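Local coordinates for protein CTP:phosphocholine Cytidylyltransferase (Streptococcus pneumoniae, PDB 1JYK) that probably transfers the cytidylyl group of CTP to phosphocholine, giving CDP-choline and pyrophosphate, at residues Glu44-Lys48 with Ala49-Val53; Ser183-Asp186 with Ala187-Glu191. All blocks are in the same frame, centred on the assembly; numbering follows the deposited sequence.

Contact 1 of 2, residues Glu44-Lys48 with Ala49-Val53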
loop_
_atom_site.group_PDB
_atom_site.type_symbol
_atom_site.label_atom_id
_atom_site.label_comp_id
_atom_site.label_asym_id
_atom_site.label_seq_id
_atom_site.Cartn_x
_atom_site.Cartn_y
_atom_site.Cartn_z
ATOM N N GLU A 44 17.568 9.653 4.532
ATOM C CA GLU A 44 18.203 10.933 4.285
ATOM C C GLU A 44 18.650 11.048 2.820
ATOM O O GLU A 44 18.489 12.099 2.196
ATOM C CB GLU A 44 19.400 11.113 5.217
ATOM C CG GLU A 44 20.242 12.313 4.864
ATOM C CD GLU A 44 21.232 12.675 5.944
ATOM O OE1 GLU A 44 21.566 13.876 6.051
ATOM O OE2 GLU A 44 21.670 11.759 6.678
ATOM N N ASN A 45 19.200 9.963 2.276
ATOM C CA ASN A 45 19.675 9.949 0.892
ATOM C C ASN A 45 19.141 8.765 0.113
ATOM O O ASN A 45 19.577 8.512 -1.008
ATOM C CB ASN A 45 21.198 9.897 0.848
ATOM C CG ASN A 45 21.833 11.149 1.386
ATOM O OD1 ASN A 45 21.869 11.364 2.599
ATOM N ND2 ASN A 45 22.340 11.991 0.490
ATOM N N THR A 46 18.210 8.032 0.706
ATOM C CA THR A 46 17.632 6.873 0.046
ATOM C C THR A 46 16.131 6.860 0.234
ATOM O O THR A 46 15.644 7.034 1.349
ATOM C CB THR A 46 18.176 5.567 0.634
ATOM O OG1 THR A 46 19.601 5.570 0.564
ATOM C CG2 THR A 46 17.627 4.369 -0.129
ATOM N N PRO A 47 15.373 6.683 -0.861
ATOM C CA PRO A 47 13.916 6.652 -0.699
ATOM C C PRO A 47 13.594 5.387 0.110
ATOM O O PRO A 47 14.281 4.370 -0.026
ATOM C CB PRO A 47 13.393 6.599 -2.135
ATOM C CG PRO A 47 14.542 6.078 -2.945
ATOM C CD PRO A 47 15.790 6.525 -2.264
ATOM N N LYS A 48 12.568 5.437 0.950
ATOM C CA LYS A 48 12.268 4.276 1.774
ATOM C C LYS A 48 12.012 2.977 1.010
ATOM O O LYS A 48 12.328 1.899 1.515
ATOM C CB LYS A 48 11.112 4.581 2.734
ATOM C CG LYS A 48 9.767 4.730 2.099
ATOM C CD LYS A 48 8.783 5.301 3.102
ATOM C CE LYS A 48 7.406 5.444 2.484
ATOM N NZ LYS A 48 6.353 5.538 3.525
ATOM N N ALA A 49 11.465 3.065 -0.201
ATOM C CA ALA A 49 11.198 1.860 -0.992
ATOM C C ALA A 49 12.495 1.183 -1.423
ATOM O O ALA A 49 12.507 -0.007 -1.754
ATOM C CB ALA A 49 10.361 2.204 -2.229
ATOM N N LEU A 50 13.586 1.942 -1.411
ATOM C CA LEU A 50 14.877 1.406 -1.830
ATOM C C LEU A 50 15.855 1.128 -0.681
ATOM O O LEU A 50 17.025 0.810 -0.911
ATOM C CB LEU A 50 15.507 2.336 -2.873
ATOM C CG LEU A 50 14.685 2.486 -4.166
ATOM C CD1 LEU A 50 15.449 3.370 -5.139
ATOM C CD2 LEU A 50 14.405 1.124 -4.801
ATOM N N VAL A 51 15.378 1.251 0.555
ATOM C CA VAL A 51 16.215 0.953 1.709
ATOM C C VAL A 51 16.478 -0.555 1.588
ATOM O O VAL A 51 15.568 -1.330 1.278
ATOM C CB VAL A 51 15.473 1.282 3.035
ATOM C CG1 VAL A 51 16.093 0.523 4.199
ATOM C CG2 VAL A 51 15.547 2.776 3.301
ATOM N N GLN A 52 17.715 -0.973 1.810
ATOM C CA GLN A 52 18.047 -2.386 1.672
ATOM C C GLN A 52 17.993 -3.218 2.950
ATOM O O GLN A 52 18.525 -2.827 3.987
ATOM C CB GLN A 52 19.433 -2.527 1.040
ATOM C CG GLN A 52 19.624 -1.657 -0.185
ATOM C CD GLN A 52 20.935 -1.912 -0.890
ATOM O OE1 GLN A 52 21.587 -2.933 -0.671
ATOM N NE2 GLN A 52 21.329 -0.985 -1.749
ATOM N N VAL A 53 17.324 -4.361 2.868
ATOM C CA VAL A 53 17.243 -5.283 3.989
ATOM C C VAL A 53 17.850 -6.556 3.430
ATOM O O VAL A 53 17.509 -6.991 2.326
ATOM C CB VAL A 53 15.779 -5.517 4.480
ATOM C CG1 VAL A 53 15.148 -4.185 4.839
ATOM C CG2 VAL A 53 14.957 -6.232 3.427
#

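Contact 2 of 2, residues Ser183-Asp186 with Ala187-Glu191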
loop_
_atom_site.group_PDB
_atom_site.type_symbol
_atom_site.label_atom_id
_atom_site.label_comp_id
_atom_site.label_asym_id
_atom_site.label_seq_id
_atom_site.Cartn_x
_atom_site.Cartn_y
_atom_site.Cartn_z
ATOM N N SER A 183 -3.686 -4.479 -0.197
ATOM C CA SER A 183 -5.117 -4.583 -0.443
ATOM C C SER A 183 -5.353 -4.781 -1.936
ATOM O O SER A 183 -4.491 -4.455 -2.752
ATOM C CB SER A 183 -5.840 -3.315 0.047
ATOM O OG SER A 183 -5.396 -2.142 -0.626
ATOM N N PHE A 184 -6.509 -5.331 -2.288
ATOM C CA PHE A 184 -6.869 -5.563 -3.683
ATOM C C PHE A 184 -8.257 -4.986 -3.924
ATOM O O PHE A 184 -9.123 -5.066 -3.054
ATOM C CB PHE A 184 -6.874 -7.058 -3.999
ATOM C CG PHE A 184 -7.387 -7.381 -5.374
ATOM C CD1 PHE A 184 -6.541 -7.306 -6.485
ATOM C CD2 PHE A 184 -8.719 -7.740 -5.568
ATOM C CE1 PHE A 184 -7.015 -7.582 -7.768
ATOM C CE2 PHE A 184 -9.202 -8.017 -6.845
ATOM C CZ PHE A 184 -8.349 -7.937 -7.948
ATOM N N TRP A 185 -8.471 -4.415 -5.103
ATOM C CA TRP A 185 -9.756 -3.804 -5.418
ATOM C C TRP A 185 -10.339 -4.301 -6.724
ATOM O O TRP A 185 -9.665 -4.261 -7.757
ATOM C CB TRP A 185 -9.586 -2.284 -5.444
ATOM C CG TRP A 185 -8.991 -1.842 -4.170
ATOM C CD1 TRP A 185 -7.661 -1.686 -3.893
ATOM C CD2 TRP A 185 -9.686 -1.687 -2.927
ATOM N NE1 TRP A 185 -7.484 -1.464 -2.545
ATOM C CE2 TRP A 185 -8.708 -1.458 -1.929
ATOM C CE3 TRP A 185 -11.038 -1.734 -2.553
ATOM C CZ2 TRP A 185 -9.044 -1.274 -0.581
ATOM C CZ3 TRP A 185 -11.371 -1.548 -1.221
ATOM C CH2 TRP A 185 -10.375 -1.321 -0.248
ATOM N N ASP A 186 -11.581 -4.781 -6.679
ATOM C CA ASP A 186 -12.235 -5.260 -7.890
ATOM C C ASP A 186 -12.769 -4.069 -8.693
ATOM O O ASP A 186 -12.772 -2.932 -8.207
ATOM C CB ASP A 186 -13.360 -6.258 -7.567
ATOM C CG ASP A 186 -14.436 -5.668 -6.686
ATOM O OD1 ASP A 186 -14.747 -4.473 -6.829
ATOM O OD2 ASP A 186 -14.975 -6.409 -5.841
ATOM N N ALA A 187 -13.200 -4.331 -9.926
ATOM C CA ALA A 187 -13.690 -3.282 -10.819
ATOM C C ALA A 187 -14.893 -2.497 -10.285
ATOM O O ALA A 187 -14.881 -1.267 -10.271
ATOM C CB ALA A 187 -14.001 -3.879 -12.183
ATOM N N PRO A 188 -15.959 -3.192 -9.863
ATOM C CA PRO A 188 -17.113 -2.452 -9.345
ATOM C C PRO A 188 -16.753 -1.536 -8.173
ATOM O O PRO A 188 -17.241 -0.405 -8.087
ATOM C CB PRO A 188 -18.089 -3.549 -8.930
ATOM C CG PRO A 188 -17.682 -4.741 -9.721
ATOM C CD PRO A 188 -16.198 -4.644 -9.870
ATOM N N THR A 189 -15.903 -2.025 -7.270
ATOM C CA THR A 189 -15.499 -1.239 -6.104
ATOM C C THR A 189 -14.620 -0.056 -6.509
ATOM O O THR A 189 -14.815 1.065 -6.027
ATOM C CB THR A 189 -14.728 -2.097 -5.073
ATOM O OG1 THR A 189 -15.467 -3.289 -4.789
ATOM C CG2 THR A 189 -14.530 -1.321 -3.780
ATOM N N ALA A 190 -13.660 -0.312 -7.397
ATOM C CA ALA A 190 -12.743 0.723 -7.873
ATOM C C ALA A 190 -13.506 1.857 -8.558
ATOM O O ALA A 190 -13.141 3.033 -8.442
ATOM C CB ALA A 190 -11.736 0.114 -8.843
ATOM N N GLU A 191 -14.564 1.494 -9.277
ATOM C CA GLU A 191 -15.374 2.475 -9.983
ATOM C C GLU A 191 -15.985 3.443 -8.974
ATOM O O GLU A 191 -15.960 4.657 -9.169
ATOM C CB GLU A 191 -16.470 1.769 -10.772
ATOM C CG GLU A 191 -17.210 2.671 -11.722
ATOM C CD GLU A 191 -18.415 1.991 -12.335
ATOM O OE1 GLU A 191 -19.163 1.323 -11.590
ATOM O OE2 GLU A 191 -18.614 2.123 -13.562
#

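Contact 1 of 2, residues Glu44-Lys48 with Ala49-Val53
Leu50 packs against the CG corner of the Pro47 ring where the chain makes a short 3-10 turn, Lys48-Leu50, in the loop between strands 27-32 and 52-53 of a nucleotidyltransferase fold. Its CB lies 3.7 Å from Pro47 O and close to Pro47 CG. The next atom, Leu50 CG, comes 3.8 Å from Pro47 CG, and Leu50 CD1 makes the tightest apolar touch of the pair, 3.6 Å from that same ring carbon. In the leucine, CG lies beside the backbone N (chi1 -62°) and CD1 continues the chain extended (chi2 -177°), which puts it at Pro47 CG. Gln84 touches both residues, and Ile59 and Pro57 also pack on Leu50.

Two successive i to i+3 backbone bonds close the turn. Leu50 N donates to Pro47 O at 2.9 Å; the bond from Val51 N to Lys48 O is the longer of the two, at 3.3 Å.

On another part of the turn, Thr46 CG2 is 3.7 Å from Leu50 O. The torsion that sets this CG2 anti to the threonine backbone N (chi1 -55° for OG1) turns the methyl, rather than the hydroxyl, to the second segment. Lys48 runs extended away from the turn, and its NZ forms a salt bridge with Asp127, while its CB and CG stay beside the following peptide. Val51 CB lies 3.5 Å from Lys48 O, the carbonyl oxygen that its own N-H uses.

Contact 2 of 2, residues Ser183-Asp186 with Ala187-Glu191
Asp186 OD1 is gripped by two donors of one residue, the backbone N and the hydroxyl of Thr189. Thr189 N lies 2.7 Å away and approaches nearly along the C-O axis of the carboxylate, with an N-H...O angle of 154°. Thr189 OG1 donates to the same oxygen at a very short 2.5 Å. The aspartate can reach both because its CG sits between its own backbone N and carbonyl carbon (chi1 59°), which curls the carboxylate back over the first turn of the helix. The two side chains cross at about a right angle. Pro188 CD, 3.4 Å from Asp186 OD1, borders the gripped oxygen.

This is an N-cap: Asp186 follows the end of strand 182-185 and precedes helix 187-201, and its carboxylate accepts from the N-H of Thr189, the third residue of the helix. A negative charge here would be expected to interact favourably with the helix dipole. The main chain takes over one residue later, as Ala190 N donates to Asp186 O at 2.9 Å, the first i to i-4 bond. Ser142 OG bonds to both Thr189 OG1 and Asp186 N, tying the cap to strand 142-149.

The methyl of Thr189 faces the strand. Placed anti to the threonine backbone N, CG2 meets the edge of the Trp185 indole near the ring plane, 3.7 Å from Trp185 CE3. At the pyrrole end of the same indole, Trp185 NE1 donates to Ser183 OG at 2.9 Å, with the hydroxyl oxygen tilted 23° from the ring plane. Tyr144 meets this indole edge-to-face, and the ring of Trp211 also meets it, nearly perpendicular.

Contact 1 closes before contact 2 opens along the chain, and the two lie on opposite sides of its centre, with their own centres 30 Å apart and nearest atoms about 15 Å apart. They do not touch. Contact 1 leads from the loop after strand 27-32 into the small antiparallel pair 52-53 and 56-57, whereas contact 2 carries strand 182-185 of the large mixed sheet into helix 187-201. Strand 121-125 bridges their surroundings: it pairs with both 27-32 and 182-185. The two turns therefore serve separate parts of one nucleotidyltransferase fold, each redirecting the chain where a strand begins or ends.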